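Local coordinates for endo alpha-1,4 polygalactosaminidase (Neosartorya fumigata, PDB 6OJ1), which hydrolyses alpha-1,4-linked galactosamine polymers at internal positions and thereby disrupts microbial biofilms, at residues Q43-L46 with L47-L50; T53-A57 with E58-I62; I66-K69 with S70-A73; A174-A177 with H178-M182. All blocks are in the same frame, centred on the assembly; numbering follows the deposited sequence.

Interaction 1 of 4, residues Q43-L46 with L47-L50; sequences QIEL and LYAL. With NAG (2-acetamido-2-deoxy-beta-D-glucopyranose), chain B; NAG (2-acetamido-2-deoxy-beta-D-glucopyranose), chain C.
At the turn where the barrel strand 42-45 runs out into its following loop, E45 folds its carboxylate back under the backbone of L47 and Y48, a worked case of an acidic side chain holding a chain reversal. With CG anti to the backbone N (chi1 -166°) and a bend at chi2, the chain curls so that OE2 faces two successive amides. Y48 N gives the straighter bond, 3.0 Å to E45 OE2 at 170°, and uses the syn lone pair of that oxygen; L47 N lies 2.9 Å from the same OE2 but at a poorer angle, so that bond is weak. The other oxygen, OE1, lies alongside the Y48 carbonyl and close to CA of L50. A water bridges E45 O (2.7 Å) and Y48 O (2.8 Å), its protons unassigned.

The Y48 ring is sandwiched. E45 OE2 sits 3.3 Å above the plane of one Y48 face, toward the rim, the carboxylate and ring planes 27° apart. Over the centre of the opposite face of Y48, C5 of the first N-acetylglucosamine (chain B) stands 3.6 Å above the plane, while the acetyl methyl C8 of the second (chain C) comes to the ring edge and touches L47 CD2 at 3.5 Å. The phenol OH is hydrogen-bonded to N272 N, which fixes the far end of the ring. An aromatic ring with a sugar laid flat on it is a familiar way for a protein-borne N-glycan to rest on its carrier, here on a loop at the C-terminal end of a TIM-barrel strand.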
# COMPACT_ATOMS: atom_id res chain seq x y z
N GLN A 43 7.27 -8.49 -4.08
CA GLN A 43 7.00 -9.22 -2.85
C GLN A 43 6.53 -8.19 -1.84
O GLN A 43 6.94 -7.03 -1.89
CB GLN A 43 8.26 -9.98 -2.37
CG GLN A 43 8.33 -10.35 -0.88
CD GLN A 43 7.36 -11.47 -0.46
OE1 GLN A 43 6.20 -11.49 -0.86
NE2 GLN A 43 7.85 -12.40 0.36
N ILE A 44 5.65 -8.60 -0.94
CA ILE A 44 5.20 -7.74 0.15
C ILE A 44 5.26 -8.55 1.44
O ILE A 44 4.87 -9.72 1.47
CB ILE A 44 3.79 -7.17 -0.08
CG1 ILE A 44 3.33 -6.38 1.15
CG2 ILE A 44 2.78 -8.27 -0.45
CD1 ILE A 44 2.07 -5.51 0.92
N GLU A 45 5.80 -7.94 2.49
CA GLU A 45 5.90 -8.62 3.79
C GLU A 45 5.78 -7.53 4.85
O GLU A 45 6.70 -6.73 5.01
CB GLU A 45 7.21 -9.38 3.92
CG GLU A 45 7.22 -10.37 5.10
CD GLU A 45 7.47 -9.68 6.42
OE1 GLU A 45 8.57 -9.10 6.59
OE2 GLU A 45 6.56 -9.69 7.29
N LEU A 46 4.64 -7.51 5.55
CA LEU A 46 4.32 -6.45 6.49
C LEU A 46 4.23 -6.91 7.94
O LEU A 46 4.15 -6.06 8.83
CB LEU A 46 2.96 -5.80 6.12
CG LEU A 46 2.87 -5.22 4.72
CD1 LEU A 46 1.54 -4.43 4.61
CD2 LEU A 46 4.07 -4.32 4.47
N LEU A 47 4.26 -8.22 8.20
CA LEU A 47 3.96 -8.69 9.55
C LEU A 47 5.13 -8.47 10.52
O LEU A 47 4.91 -8.11 11.68
CB LEU A 47 3.55 -10.16 9.50
CG LEU A 47 3.13 -10.80 10.82
CD1 LEU A 47 1.90 -10.07 11.36
CD2 LEU A 47 2.85 -12.28 10.64
N TYR A 48 6.37 -8.70 10.07
CA TYR A 48 7.53 -8.60 10.93
C TYR A 48 8.68 -8.02 10.13
O TYR A 48 8.58 -7.80 8.92
CB TYR A 48 7.90 -9.97 11.55
CG TYR A 48 7.74 -11.13 10.58
CD1 TYR A 48 8.53 -11.23 9.44
CD2 TYR A 48 6.79 -12.13 10.81
CE1 TYR A 48 8.39 -12.28 8.56
CE2 TYR A 48 6.64 -13.19 9.93
CZ TYR A 48 7.44 -13.26 8.80
OH TYR A 48 7.28 -14.30 7.91
N ALA A 49 9.79 -7.72 10.81
CA ALA A 49 10.96 -7.22 10.11
C ALA A 49 11.36 -8.20 9.02
O ALA A 49 11.34 -9.41 9.22
CB ALA A 49 12.11 -7.03 11.10
N LEU A 50 11.70 -7.68 7.83
CA LEU A 50 12.00 -8.55 6.70
C LEU A 50 13.20 -9.43 7.01
O LEU A 50 14.29 -8.93 7.33
CB LEU A 50 12.24 -7.73 5.44
CG LEU A 50 12.50 -8.58 4.18
CD1 LEU A 50 11.21 -9.29 3.69
CD2 LEU A 50 13.11 -7.74 3.06
C1 NAG B . 11.19 -14.33 10.24
C2 NAG B . 11.36 -15.84 10.37
C3 NAG B . 10.09 -16.48 10.94
C4 NAG B . 9.64 -15.78 12.22
C5 NAG B . 9.52 -14.28 11.96
C6 NAG B . 9.19 -13.49 13.20
C7 NAG B . 12.90 -16.75 8.70
C8 NAG B . 13.05 -17.26 7.30
N2 NAG B . 11.67 -16.40 9.06
O3 NAG B . 10.36 -17.86 11.20
O4 NAG B . 8.36 -16.29 12.61
O5 NAG B . 10.78 -13.79 11.49
O6 NAG B . 10.13 -13.74 14.24
O7 NAG B . 13.85 -16.68 9.47
C1 NAG C . 8.29 -16.64 14.00
C2 NAG C . 6.81 -16.82 14.38
C3 NAG C . 6.67 -17.35 15.81
C4 NAG C . 7.54 -18.57 16.02
C5 NAG C . 8.98 -18.25 15.64
C6 NAG C . 9.90 -19.45 15.78
C7 NAG C . 5.31 -15.29 13.18
C8 NAG C . 4.63 -13.96 13.20
N2 NAG C . 6.09 -15.57 14.23
O3 NAG C . 5.31 -17.72 16.03
O4 NAG C . 7.49 -18.94 17.39
O5 NAG C . 9.01 -17.86 14.27
O6 NAG C . 9.56 -20.47 14.86
O7 NAG C . 5.17 -16.08 12.25
O HOH W 1 8.08 -5.71 7.09

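Interaction 2 of 4, residues T53-A57 with E58-I62; sequences TSVDA and EIYDI
Y60 reaches across the bend that precedes its own strand and plants its hydroxyl on the backbone of V55, so one tyrosine spans the loop T53-A57. From CB the side chain leaves with CG beside the backbone N (chi1 -85°), which swings the ring back toward the preceding residues. Along one edge of the ring, CD1 and CE1 pass the carbonyl of A57, whose oxygen lies near the ring plane, 3.6 Å from Y60 CE1; the methyl CB of A57 packs against the same CE1 at 4.1 Å. Y60 CE2 comes within 4.2 Å of T53 CA. Beyond CZ, the tip is gripped: Y60 OH donates to V55 O over 2.6 Å, in the carbonyl plane and on a lone pair. V55 CB adds an apolar contact, 4.2 Å from Y60 CZ.

The accepting carbonyl is also used by A57 N, weakly, in the inverse gamma turn centred on D56, so the phenol anchors a tight bend. Strand 59-63 lies between strands 42-45 and 81-87 of the barrel sheet: Y60 bonds through its backbone to K81 and I83, its ring touches Q43 of the first strand, and L75 of helix 69-77 packs against it.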
# COMPACT_ATOMS: atom_id res chain seq x y z
N THR A 53 15.04 -12.62 1.95
CA THR A 53 15.21 -11.93 0.67
C THR A 53 15.44 -12.93 -0.45
O THR A 53 15.98 -12.57 -1.50
CB THR A 53 16.35 -10.92 0.76
OG1 THR A 53 17.57 -11.60 1.08
CG2 THR A 53 16.06 -9.91 1.86
N SER A 54 15.06 -14.19 -0.22
CA SER A 54 15.26 -15.27 -1.18
C SER A 54 14.32 -15.16 -2.36
O SER A 54 14.57 -15.78 -3.40
CB SER A 54 15.04 -16.63 -0.50
OG SER A 54 13.65 -16.88 -0.34
N VAL A 55 13.23 -14.42 -2.20
CA VAL A 55 12.26 -14.26 -3.26
C VAL A 55 12.87 -13.38 -4.35
O VAL A 55 13.31 -12.26 -4.09
CB VAL A 55 10.96 -13.65 -2.72
CG1 VAL A 55 9.93 -13.51 -3.82
CG2 VAL A 55 10.43 -14.53 -1.58
N ASP A 56 12.91 -13.91 -5.57
CA ASP A 56 13.49 -13.20 -6.71
C ASP A 56 12.48 -12.21 -7.29
O ASP A 56 11.93 -12.39 -8.38
CB ASP A 56 13.95 -14.20 -7.76
CG ASP A 56 14.62 -13.54 -8.93
OD1 ASP A 56 15.20 -12.45 -8.74
OD2 ASP A 56 14.54 -14.11 -10.04
N ALA A 57 12.22 -11.15 -6.53
CA ALA A 57 11.34 -10.08 -6.96
C ALA A 57 12.12 -8.78 -7.04
O ALA A 57 13.00 -8.52 -6.21
CB ALA A 57 10.16 -9.90 -5.99
N GLU A 58 11.79 -7.95 -8.04
CA GLU A 58 12.50 -6.68 -8.22
C GLU A 58 12.12 -5.66 -7.17
O GLU A 58 12.91 -4.75 -6.89
CB GLU A 58 12.22 -6.07 -9.59
CG GLU A 58 12.85 -6.76 -10.78
CD GLU A 58 12.60 -5.98 -12.06
OE1 GLU A 58 12.90 -4.76 -12.09
OE2 GLU A 58 12.08 -6.58 -13.02
N ILE A 59 10.91 -5.74 -6.62
CA ILE A 59 10.40 -4.74 -5.70
C ILE A 59 9.94 -5.45 -4.43
O ILE A 59 9.22 -6.45 -4.51
CB ILE A 59 9.22 -3.94 -6.31
CG1 ILE A 59 9.70 -3.08 -7.48
CG2 ILE A 59 8.56 -3.09 -5.24
CD1 ILE A 59 8.54 -2.47 -8.30
N TYR A 60 10.35 -4.93 -3.28
CA TYR A 60 9.88 -5.41 -1.98
C TYR A 60 9.12 -4.29 -1.29
O TYR A 60 9.64 -3.19 -1.16
CB TYR A 60 11.05 -5.84 -1.08
CG TYR A 60 11.55 -7.27 -1.29
CD1 TYR A 60 12.02 -7.70 -2.52
CD2 TYR A 60 11.56 -8.17 -0.23
CE1 TYR A 60 12.48 -9.00 -2.70
CE2 TYR A 60 12.01 -9.46 -0.40
CZ TYR A 60 12.48 -9.87 -1.63
OH TYR A 60 12.95 -11.15 -1.81
N ASP A 61 7.89 -4.59 -0.85
CA ASP A 61 7.05 -3.66 -0.08
C ASP A 61 7.10 -4.16 1.37
O ASP A 61 6.64 -5.27 1.66
CB ASP A 61 5.64 -3.65 -0.66
CG ASP A 61 4.71 -2.64 0.01
OD1 ASP A 61 5.09 -2.01 1.02
OD2 ASP A 61 3.58 -2.50 -0.49
N ILE A 62 7.68 -3.35 2.26
CA ILE A 62 7.90 -3.76 3.65
C ILE A 62 7.51 -2.62 4.58
O ILE A 62 7.41 -1.46 4.18
CB ILE A 62 9.36 -4.18 3.90
CG1 ILE A 62 10.30 -3.00 3.63
CG2 ILE A 62 9.75 -5.38 3.00
CD1 ILE A 62 11.79 -3.32 3.85

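Interaction 3 of 4, residues I66-K69 with S70-A73; sequences INDK and STIA
D68 caps the helix that starts at K69, and its carboxylate holds T71 at two points. The tight part gathers round D68 OD1. T71 N reaches it from above the carboxylate plane at 3.0 Å, while T71 OG1 donates to D68 OD1 over 2.8 Å, nearly along the C-O axis and from the opposite face. D68 places CG between its backbone N and carbonyl carbon (chi1 61°), turning the carboxylate over the helix start. The D68 carbonyl takes up the next amide, I72 N at 3.3 Å, and K69 O receives A73 N at 2.9 Å.

The outer side is looser. The K69 chain is bent at chi3 and chi4, and its CB does the touching; the exposed S70 side chain brings CB nearest the carboxylate, 3.9 Å from D68 OD1. A water joins T71 OG1 to N67 OD1, an oxygen that also accepts from L50 N in the loop after strand 42-45. On the buried side, I72 packs on V82 and C84 of strand 81-87.

A carboxylate at the N-cap, answering the amide of T71 in the first turn, implies a probably favourable meeting of negative charge with the positive end of the helix dipole.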
# COMPACT_ATOMS: atom_id res chain seq x y z
N ILE A 66 9.29 -1.02 11.21
CA ILE A 66 9.99 -2.13 11.85
C ILE A 66 11.19 -2.61 11.06
O ILE A 66 11.92 -3.50 11.53
CB ILE A 66 9.01 -3.29 12.14
CG1 ILE A 66 8.51 -3.92 10.84
CG2 ILE A 66 7.84 -2.78 12.95
CD1 ILE A 66 7.39 -4.92 11.08
N ASN A 67 11.46 -2.02 9.90
CA ASN A 67 12.65 -2.35 9.11
C ASN A 67 13.68 -1.24 9.20
O ASN A 67 13.35 -0.06 9.11
CB ASN A 67 12.26 -2.58 7.67
CG ASN A 67 11.55 -3.89 7.50
OD1 ASN A 67 12.18 -4.94 7.56
ND2 ASN A 67 10.23 -3.84 7.32
N ASP A 68 14.95 -1.62 9.37
CA ASP A 68 15.97 -0.61 9.54
C ASP A 68 16.64 -0.24 8.22
O ASP A 68 16.46 -0.88 7.18
CB ASP A 68 17.01 -1.05 10.59
CG ASP A 68 17.75 -2.33 10.21
OD1 ASP A 68 17.56 -2.87 9.10
OD2 ASP A 68 18.55 -2.80 11.05
N LYS A 69 17.41 0.85 8.28
CA LYS A 69 18.12 1.37 7.11
C LYS A 69 18.97 0.30 6.45
O LYS A 69 19.07 0.24 5.22
CB LYS A 69 19.00 2.55 7.55
CG LYS A 69 19.04 3.72 6.60
CD LYS A 69 20.13 4.70 7.03
CE LYS A 69 20.12 4.92 8.54
NZ LYS A 69 18.87 5.57 9.01
N SER A 70 19.59 -0.57 7.26
CA SER A 70 20.50 -1.57 6.73
C SER A 70 19.77 -2.61 5.89
O SER A 70 20.32 -3.12 4.90
CB SER A 70 21.26 -2.24 7.88
OG SER A 70 21.91 -3.41 7.43
N THR A 71 18.55 -2.97 6.28
CA THR A 71 17.75 -3.90 5.48
C THR A 71 17.38 -3.29 4.14
O THR A 71 17.48 -3.94 3.10
CB THR A 71 16.50 -4.30 6.26
OG1 THR A 71 16.87 -5.06 7.42
CG2 THR A 71 15.55 -5.12 5.39
N ILE A 72 16.97 -2.02 4.16
CA ILE A 72 16.57 -1.34 2.93
C ILE A 72 17.77 -1.18 1.99
O ILE A 72 17.70 -1.51 0.80
CB ILE A 72 15.91 0.01 3.28
CG1 ILE A 72 14.62 -0.24 4.06
CG2 ILE A 72 15.64 0.84 2.01
CD1 ILE A 72 14.03 1.01 4.69
N ALA A 73 18.90 -0.72 2.53
CA ALA A 73 20.09 -0.59 1.70
C ALA A 73 20.56 -1.95 1.18
O ALA A 73 21.05 -2.05 0.04
CB ALA A 73 21.20 0.09 2.50
O HOH W 2 14.60 -6.01 8.74

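Interaction 4 of 4, residues A174-A177 with H178-M182; sequences ANAA and HARNM. With NAG (2-acetamido-2-deoxy-beta-D-glucopyranose), chain D.
The carbonyl oxygen of A177 is gripped by two backbone amides that come from opposite faces of its plane: M182 N at 2.9 Å, and R180 N at 2.9 Å from A177 O. With N181 N bonded to H178 O and N181 at positive phi as the C-prime residue, this is a Schellman motif ending helix 163-179. One residue earlier, A176 O takes a side chain as well: R180 NH2 donates over 2.9 Å at 157°, the carbonyl oxygen lying at the edge of the guanidinium close to its plane, and the methyl CB of A176 sits beside NH2. With CG beside the backbone N, the extended arginine chain runs back along the helix end to A176 O, and at NE a salt bridge to D135 holds the other side of the group.

A174 O sits 3.1 Å above the plane of the H178 ring, toward its rim; ND1 of that ring is hydrogen-bonded with T30 OG1 and NE2 with Q201 OE1. N181 turns outward and carries a covalently bound N-acetylglucosamine at its ND2, so the glycan grows from the very residue that ends the helix.

A174 and H178 face I184 of strand 183-187, while A176 and R180 lie on L134 of helix 124-140 and M182 on A137, so the helix end is wedged between strand and neighbouring helix within a beta-alpha-beta unit.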
# COMPACT_ATOMS: atom_id res chain seq x y z
N ALA A 174 1.16 12.57 -2.09
CA ALA A 174 1.96 12.36 -3.30
C ALA A 174 2.93 13.52 -3.51
O ALA A 174 4.11 13.30 -3.81
CB ALA A 174 1.06 12.21 -4.53
N ASN A 175 2.45 14.75 -3.37
CA ASN A 175 3.35 15.89 -3.53
C ASN A 175 4.44 15.88 -2.46
O ASN A 175 5.59 16.21 -2.75
CB ASN A 175 2.54 17.19 -3.49
CG ASN A 175 1.58 17.30 -4.66
OD1 ASN A 175 1.81 16.71 -5.72
ND2 ASN A 175 0.51 18.06 -4.47
N ALA A 176 4.10 15.49 -1.23
CA ALA A 176 5.09 15.43 -0.17
C ALA A 176 6.11 14.32 -0.41
O ALA A 176 7.31 14.50 -0.15
CB ALA A 176 4.40 15.19 1.18
N ALA A 177 5.64 13.15 -0.86
CA ALA A 177 6.57 12.07 -1.19
C ALA A 177 7.48 12.48 -2.34
O ALA A 177 8.70 12.28 -2.29
CB ALA A 177 5.79 10.80 -1.54
N HIS A 178 6.90 13.07 -3.39
CA HIS A 178 7.74 13.45 -4.52
C HIS A 178 8.76 14.51 -4.12
O HIS A 178 9.88 14.52 -4.64
CB HIS A 178 6.88 13.95 -5.69
CG HIS A 178 5.97 12.90 -6.27
ND1 HIS A 178 4.84 13.21 -6.99
CD2 HIS A 178 6.04 11.55 -6.23
CE1 HIS A 178 4.24 12.09 -7.36
NE2 HIS A 178 4.95 11.07 -6.91
N ALA A 179 8.39 15.37 -3.17
CA ALA A 179 9.32 16.41 -2.71
C ALA A 179 10.49 15.80 -1.97
O ALA A 179 11.56 16.41 -1.88
CB ALA A 179 8.61 17.40 -1.79
N ARG A 180 10.30 14.60 -1.43
CA ARG A 180 11.34 13.86 -0.74
C ARG A 180 11.99 12.82 -1.65
O ARG A 180 12.70 11.93 -1.15
CB ARG A 180 10.75 13.21 0.51
CG ARG A 180 10.25 14.24 1.51
CD ARG A 180 9.20 13.65 2.46
NE ARG A 180 8.94 14.56 3.57
CZ ARG A 180 8.22 15.68 3.49
NH1 ARG A 180 8.06 16.44 4.57
NH2 ARG A 180 7.67 16.06 2.32
N ASN A 181 11.77 12.93 -2.96
CA ASN A 181 12.36 12.05 -3.97
C ASN A 181 11.89 10.60 -3.85
O ASN A 181 12.65 9.66 -4.14
CB ASN A 181 13.89 12.11 -3.92
CG ASN A 181 14.53 11.55 -5.15
OD1 ASN A 181 14.10 11.82 -6.27
ND2 ASN A 181 15.56 10.75 -4.95
N MET A 182 10.65 10.40 -3.42
CA MET A 182 10.08 9.06 -3.35
C MET A 182 8.85 8.97 -4.24
O MET A 182 8.11 9.94 -4.43
CB MET A 182 9.69 8.70 -1.92
CG MET A 182 10.91 8.59 -0.99
SD MET A 182 10.41 8.18 0.69
CE MET A 182 9.40 9.59 1.09
C1 NAG D . 16.24 10.22 -6.09
C2 NAG D . 17.72 10.06 -5.76
C3 NAG D . 18.50 9.81 -7.04
C4 NAG D . 17.90 8.62 -7.79
C5 NAG D . 16.38 8.77 -7.95
C6 NAG D . 15.71 7.55 -8.52
C7 NAG D . 18.09 12.49 -5.44
C8 NAG D . 18.64 13.54 -4.51
N2 NAG D . 18.22 11.22 -5.03
O3 NAG D . 19.87 9.54 -6.72
O4 NAG D . 18.48 8.50 -9.09
O5 NAG D . 15.76 9.03 -6.68
O6 NAG D . 15.87 6.42 -7.68
O7 NAG D . 17.57 12.79 -6.51

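In the fold
All four contacts lie in one (beta/alpha)-barrel and come in series along the chain. Interactions 1 and 2 have centres about 10 Å apart and sit on adjacent parallel strands, 42-45 and 59-63. Interaction 3 follows at the start of helix 69-77, centre to centre about 12 Å from interaction 1 and 13 Å from interaction 2, and touches both: L50 N is probably hydrogen-bonded to N67 OD1, A49 packs on I66 and N67, and I62 meets N67 and I72. Interaction 4 stands apart, about 20 to 23 Å from the other centres, where helix 163-179 leads into strand 183-187. The first three thus form one connected corner of the barrel, while the fourth closes a separate beta-alpha-beta unit.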